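Local coordinates for protein citrinin polyketide synthase (Monascus purpureus, PDB 5MPT) that builds the keto-aldehyde precursor of the mycotoxin citrinin from malonyl-CoA units and carries a C-methyltransferase (CMeT) domain that binds SAH, at residues L51-Q62 with T142-A150. Sequence-based numbering, arbitrary orientation.
Sequences LCVAHIVNAFEQ and TSLTGSKFA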
ATOM      1  N   LEU A  51       9.333  15.747   8.598  1.00 24.02           N
ATOM      2  CA  LEU A  51       8.106  16.520   8.488  1.00 24.02           C
ATOM      3  C   LEU A  51       7.007  15.932   9.371  1.00 25.37           C
ATOM      4  O   LEU A  51       6.277  16.670  10.038  1.00 25.86           O
ATOM      5  CB  LEU A  51       7.675  16.578   7.025  1.00 23.03           C
ATOM      6  CG  LEU A  51       6.375  17.265   6.613  1.00 23.87           C
ATOM      7  CD1 LEU A  51       6.415  18.752   7.012  1.00 24.49           C
ATOM      8  CD2 LEU A  51       6.146  17.092   5.114  1.00 26.54           C
ATOM      9  N   CYS A  52       6.877  14.603   9.408  1.00 25.77           N
ATOM     10  CA  CYS A  52       5.890  14.003  10.301  1.00 24.75           C
ATOM     11  C   CYS A  52       6.161  14.381  11.753  1.00 24.90           C
ATOM     12  O   CYS A  52       5.242  14.751  12.513  1.00 24.72           O
ATOM     13  CB  CYS A  52       5.887  12.487  10.176  1.00 23.16           C
ATOM     14  SG  CYS A  52       5.399  11.785   8.580  1.00 20.70           S
ATOM     15  N   VAL A  53       7.415  14.231  12.170  1.00 25.64           N
ATOM     16  CA  VAL A  53       7.776  14.527  13.549  1.00 26.47           C
ATOM     17  C   VAL A  53       7.461  15.975  13.870  1.00 26.50           C
ATOM     18  O   VAL A  53       6.907  16.273  14.924  1.00 22.52           O
ATOM     19  CB  VAL A  53       9.257  14.188  13.790  1.00 27.23           C
ATOM     20  CG1 VAL A  53       9.728  14.745  15.149  1.00 25.38           C
ATOM     21  CG2 VAL A  53       9.446  12.666  13.698  1.00 28.49           C
ATOM     22  N   ALA A  54       7.797  16.896  12.964  1.00 27.01           N
ATOM     23  CA  ALA A  54       7.501  18.307  13.207  1.00 27.24           C
ATOM     24  C   ALA A  54       6.007  18.534  13.350  1.00 24.59           C
ATOM     25  O   ALA A  54       5.564  19.291  14.223  1.00 23.36           O
ATOM     26  CB  ALA A  54       8.055  19.168  12.075  1.00 28.85           C
ATOM     27  N   HIS A  55       5.212  17.879  12.513  1.00 23.67           N
ATOM     28  CA  HIS A  55       3.763  17.980  12.640  1.00 23.39           C
ATOM     29  C   HIS A  55       3.282  17.429  13.975  1.00 23.62           C
ATOM     30  O   HIS A  55       2.364  17.976  14.592  1.00 22.51           O
ATOM     31  CB  HIS A  55       3.083  17.217  11.519  1.00 24.40           C
ATOM     32  CG  HIS A  55       3.006  17.937  10.218  1.00 23.99           C
ATOM     33  ND1 HIS A  55       2.398  19.158  10.065  1.00 24.98           N
ATOM     34  CD2 HIS A  55       3.424  17.571   8.984  1.00 24.07           C
ATOM     35  CE1 HIS A  55       2.436  19.517   8.797  1.00 25.74           C
ATOM     36  NE2 HIS A  55       3.054  18.564   8.116  1.00 26.09           N
ATOM     37  N   ILE A  56       3.911  16.361  14.449  1.00 24.93           N
ATOM     38  CA  ILE A  56       3.529  15.777  15.729  1.00 25.42           C
ATOM     39  C   ILE A  56       3.845  16.739  16.862  1.00 23.09           C
ATOM     40  O   ILE A  56       3.017  16.982  17.750  1.00 22.90           O
ATOM     41  CB  ILE A  56       4.243  14.426  15.921  1.00 25.00           C
ATOM     42  CG1 ILE A  56       3.695  13.398  14.955  1.00 24.29           C
ATOM     43  CG2 ILE A  56       4.078  13.946  17.360  1.00 25.02           C
ATOM     44  CD1 ILE A  56       4.621  12.260  14.718  1.00 23.58           C
ATOM     45  N   VAL A  57       5.042  17.336  16.825  1.00 22.53           N
ATOM     46  CA  VAL A  57       5.433  18.278  17.856  1.00 22.55           C
ATOM     47  C   VAL A  57       4.443  19.440  17.910  1.00 23.99           C
ATOM     48  O   VAL A  57       3.979  19.838  18.986  1.00 23.07           O
ATOM     49  CB  VAL A  57       6.865  18.780  17.613  1.00 25.63           C
ATOM     50  CG1 VAL A  57       7.138  19.970  18.518  1.00 29.37           C
ATOM     51  CG2 VAL A  57       7.875  17.696  17.897  1.00 24.99           C
ATOM     52  N   ASN A  58       4.069  19.960  16.737  1.00 24.20           N
ATOM     53  CA  ASN A  58       3.084  21.031  16.679  1.00 24.78           C
ATOM     54  C   ASN A  58       1.749  20.612  17.281  1.00 25.15           C
ATOM     55  O   ASN A  58       1.117  21.400  17.987  1.00 28.33           O
ATOM     56  CB  ASN A  58       2.897  21.486  15.236  1.00 23.78           C
ATOM     57  CG  ASN A  58       4.042  22.303  14.732  1.00 25.94           C
ATOM     58  OD1 ASN A  58       4.865  22.809  15.513  1.00 27.09           O
ATOM     59  ND2 ASN A  58       4.109  22.467  13.409  1.00 26.46           N
ATOM     60  N   ALA A  59       1.283  19.394  16.981  1.00 24.80           N
ATOM     61  CA  ALA A  59       0.018  18.921  17.532  1.00 24.11           C
ATOM     62  C   ALA A  59       0.094  18.790  19.052  1.00 25.10           C
ATOM     63  O   ALA A  59      -0.852  19.122  19.779  1.00 25.35           O
ATOM     64  CB  ALA A  59      -0.349  17.587  16.865  1.00 22.63           C
ATOM     65  N   PHE A  60       1.216  18.279  19.545  1.00 25.08           N
ATOM     66  CA  PHE A  60       1.406  18.105  20.973  1.00 24.54           C
ATOM     67  C   PHE A  60       1.350  19.445  21.704  1.00 24.05           C
ATOM     68  O   PHE A  60       0.681  19.586  22.746  1.00 23.23           O
ATOM     69  CB  PHE A  60       2.746  17.407  21.179  1.00 26.61           C
ATOM     70  CG  PHE A  60       2.652  15.925  21.161  1.00 25.59           C
ATOM     71  CD1 PHE A  60       1.778  15.270  20.296  1.00 23.62           C
ATOM     72  CD2 PHE A  60       3.424  15.167  22.020  1.00 27.32           C
ATOM     73  CE1 PHE A  60       1.669  13.904  20.309  1.00 23.60           C
ATOM     74  CE2 PHE A  60       3.321  13.782  22.013  1.00 25.06           C
ATOM     75  CZ  PHE A  60       2.451  13.161  21.174  1.00 23.57           C
ATOM     76  N   GLU A  61       2.018  20.452  21.153  1.00 24.38           N
ATOM     77  CA  GLU A  61       1.971  21.796  21.714  1.00 28.64           C
ATOM     78  C   GLU A  61       0.523  22.299  21.770  1.00 27.81           C
ATOM     79  O   GLU A  61       0.054  22.827  22.801  1.00 25.44           O
ATOM     80  CB  GLU A  61       2.877  22.694  20.841  1.00 36.45           C
ATOM     81  CG  GLU A  61       3.536  23.936  21.477  1.00 47.14           C
ATOM     82  CD  GLU A  61       4.336  23.640  22.741  1.00 51.95           C
ATOM     83  OE1 GLU A  61       3.814  23.934  23.828  1.00 55.24           O
ATOM     84  OE2 GLU A  61       5.468  23.119  22.656  1.00 50.18           O
ATOM     85  N   GLN A  62      -0.204  22.113  20.665  1.00 28.17           N
ATOM     86  CA  GLN A  62      -1.612  22.487  20.594  1.00 26.82           C
ATOM     87  C   GLN A  62      -2.449  21.764  21.636  1.00 25.83           C
ATOM     88  O   GLN A  62      -3.416  22.336  22.168  1.00 28.23           O
ATOM     89  CB  GLN A  62      -2.137  22.202  19.187  1.00 27.56           C
ATOM     90  CG  GLN A  62      -1.519  23.134  18.156  1.00 28.34           C
ATOM     91  CD  GLN A  62      -1.752  22.644  16.727  1.00 28.64           C
ATOM     92  OE1 GLN A  62      -2.412  21.626  16.488  1.00 29.77           O
ATOM     93  NE2 GLN A  62      -1.230  23.387  15.779  1.00 27.95           N
ATOM     94  N   THR A 142       1.079  14.150   3.560  1.00 25.50           N
ATOM     95  CA  THR A 142       1.606  14.200   4.919  1.00 25.32           C
ATOM     96  C   THR A 142       1.206  15.504   5.619  1.00 24.59           C
ATOM     97  O   THR A 142       0.772  15.504   6.790  1.00 24.47           O
ATOM     98  CB  THR A 142       3.127  14.041   4.856  1.00 25.42           C
ATOM     99  OG1 THR A 142       3.445  12.695   4.469  1.00 24.63           O
ATOM    100  CG2 THR A 142       3.785  14.357   6.208  1.00 24.08           C
ATOM    101  N   SER A 143       1.250  16.618   4.898  1.00 24.30           N
ATOM    102  CA  SER A 143       0.855  17.863   5.538  1.00 26.31           C
ATOM    103  C   SER A 143      -0.659  18.062   5.588  1.00 25.92           C
ATOM    104  O   SER A 143      -1.157  18.735   6.510  1.00 25.63           O
ATOM    105  CB  SER A 143       1.538  19.039   4.842  1.00 28.14           C
ATOM    106  OG  SER A 143       2.871  19.130   5.297  1.00 29.85           O
ATOM    107  N   LEU A 144      -1.401  17.472   4.642  1.00 27.72           N
ATOM    108  CA  LEU A 144      -2.859  17.601   4.621  1.00 28.36           C
ATOM    109  C   LEU A 144      -3.474  17.071   5.910  1.00 26.56           C
ATOM    110  O   LEU A 144      -4.277  17.760   6.572  1.00 26.66           O
ATOM    111  CB  LEU A 144      -3.426  16.867   3.397  1.00 30.07           C
ATOM    112  CG  LEU A 144      -4.941  16.953   3.140  1.00 34.50           C
ATOM    113  CD1 LEU A 144      -5.279  16.501   1.721  1.00 34.42           C
ATOM    114  CD2 LEU A 144      -5.738  16.088   4.084  1.00 38.83           C
ATOM    115  N   THR A 145      -3.094  15.862   6.313  1.00 24.99           N
ATOM    116  CA  THR A 145      -3.564  15.384   7.612  1.00 26.48           C
ATOM    117  C   THR A 145      -2.680  15.905   8.729  1.00 25.56           C
ATOM    118  O   THR A 145      -3.175  16.233   9.808  1.00 24.74           O
ATOM    119  CB  THR A 145      -3.605  13.848   7.662  1.00 28.37           C
ATOM    120  OG1 THR A 145      -2.304  13.323   7.389  1.00 27.71           O
ATOM    121  CG2 THR A 145      -4.583  13.285   6.640  1.00 29.40           C
ATOM    122  N   GLY A 146      -1.373  16.004   8.469  1.00 25.29           N
ATOM    123  CA  GLY A 146      -0.419  16.379   9.507  1.00 23.85           C
ATOM    124  C   GLY A 146      -0.688  17.739  10.119  1.00 25.20           C
ATOM    125  O   GLY A 146      -0.507  17.925  11.322  1.00 26.34           O
ATOM    126  N   SER A 147      -1.094  18.716   9.295  1.00 26.55           N
ATOM    127  CA  SER A 147      -1.414  20.050   9.792  1.00 27.55           C
ATOM    128  C   SER A 147      -2.689  20.060  10.613  1.00 27.46           C
ATOM    129  O   SER A 147      -2.934  21.036  11.323  1.00 26.81           O
ATOM    130  CB  SER A 147      -1.568  21.027   8.630  1.00 30.27           C
ATOM    131  OG  SER A 147      -2.716  20.691   7.867  1.00 32.17           O
ATOM    132  N   LYS A 148      -3.518  19.021  10.515  1.00 25.33           N
ATOM    133  CA  LYS A 148      -4.738  18.917  11.299  1.00 26.35           C
ATOM    134  C   LYS A 148      -4.658  17.752  12.282  1.00 25.24           C
ATOM    135  O   LYS A 148      -5.679  17.164  12.650  1.00 24.59           O
ATOM    136  CB  LYS A 148      -5.964  18.756  10.396  1.00 30.82           C
ATOM    137  CG  LYS A 148      -6.096  19.776   9.273  1.00 40.63           C
ATOM    138  CD  LYS A 148      -6.831  21.040   9.660  1.00 52.39           C
ATOM    139  CE  LYS A 148      -7.018  21.946   8.438  1.00 61.72           C
ATOM    140  NZ  LYS A 148      -5.715  22.368   7.809  1.00 65.63           N
ATOM    141  N   PHE A 149      -3.448  17.419  12.725  1.00 25.52           N
ATOM    142  CA  PHE A 149      -3.237  16.178  13.463  1.00 22.95           C
ATOM    143  C   PHE A 149      -3.887  16.217  14.835  1.00 21.75           C
ATOM    144  O   PHE A 149      -4.513  15.239  15.255  1.00 23.98           O
ATOM    145  CB  PHE A 149      -1.744  15.890  13.597  1.00 22.21           C
ATOM    146  CG  PHE A 149      -1.449  14.508  14.075  1.00 25.45           C
ATOM    147  CD1 PHE A 149      -1.602  13.438  13.219  1.00 27.69           C
ATOM    148  CD2 PHE A 149      -1.005  14.269  15.356  1.00 25.58           C
ATOM    149  CE1 PHE A 149      -1.354  12.159  13.637  1.00 26.74           C
ATOM    150  CE2 PHE A 149      -0.749  12.979  15.787  1.00 25.89           C
ATOM    151  CZ  PHE A 149      -0.901  11.923  14.899  1.00 25.01           C
ATOM    152  N   ALA A 150      -3.743  17.326  15.562  1.00 22.75           N
ATOM    153  CA  ALA A 150      -4.397  17.434  16.860  1.00 24.64           C
ATOM    154  C   ALA A 150      -5.909  17.346  16.702  1.00 26.72           C
ATOM    155  O   ALA A 150      -6.589  16.630  17.460  1.00 25.61           O
ATOM    156  CB  ALA A 150      -3.975  18.736  17.556  1.00 25.11           C
TER
HETATM  157  O   HOH W   1       0.416  19.307  13.534  1.00 23.22           O
HETATM  158  O   HOH W   2      -2.223  19.703  14.714  1.00 23.93           O
HETATM  159  O   HOH W   3      -1.435  22.841  12.915  1.00 27.42           O
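The imidazole of His55 lies with one face against the backbone of Gly146, whose CA sits 3.9 Å from the ring centroid in a CH-pi contact. Having no side chain, Gly146 lets the ring lie directly on its backbone. At the ring's edge, in its plane, NE2 of His55 meets OG of Ser143 in a 2.9 Å hydrogen bond in which either may donate. With CG beside the backbone N (chi1 -81°), chi2 of -58° turns the His55 ring so that a face meets Gly146 and NE2 meets Ser143, while Val121 of helix 121-131 touches its side chain. The Phe149 ring receives the small CB of Ala59 at its edge, 3.7 Å from CD2, and stacks on Phe325. Ala59 also meets Ala150, CB to CB at 3.9 Å, two short side chains that let the backbones come close. One turn earlier, the Thr142 methyl CG2 packs on Leu51 CD2 (3.8 Å) and on Cys52 SG, while its hydroxyl turns back to the carbonyl of Glu138. Three waters bridge the segments: one joins the carbonyls of His55 and Gly146, and the amide ending the extended Gln62 side chain holds two more, through OE1 to Ala150 N and through NE2 to Ser147 O. Segments 51-62 and 142-146 run nearly parallel (13°): away from the SAH pocket, helix 40-62 of the helix-turn-helix family region packs on helix 136-146, the type I turn Gly146-Phe149 and helix 149-154.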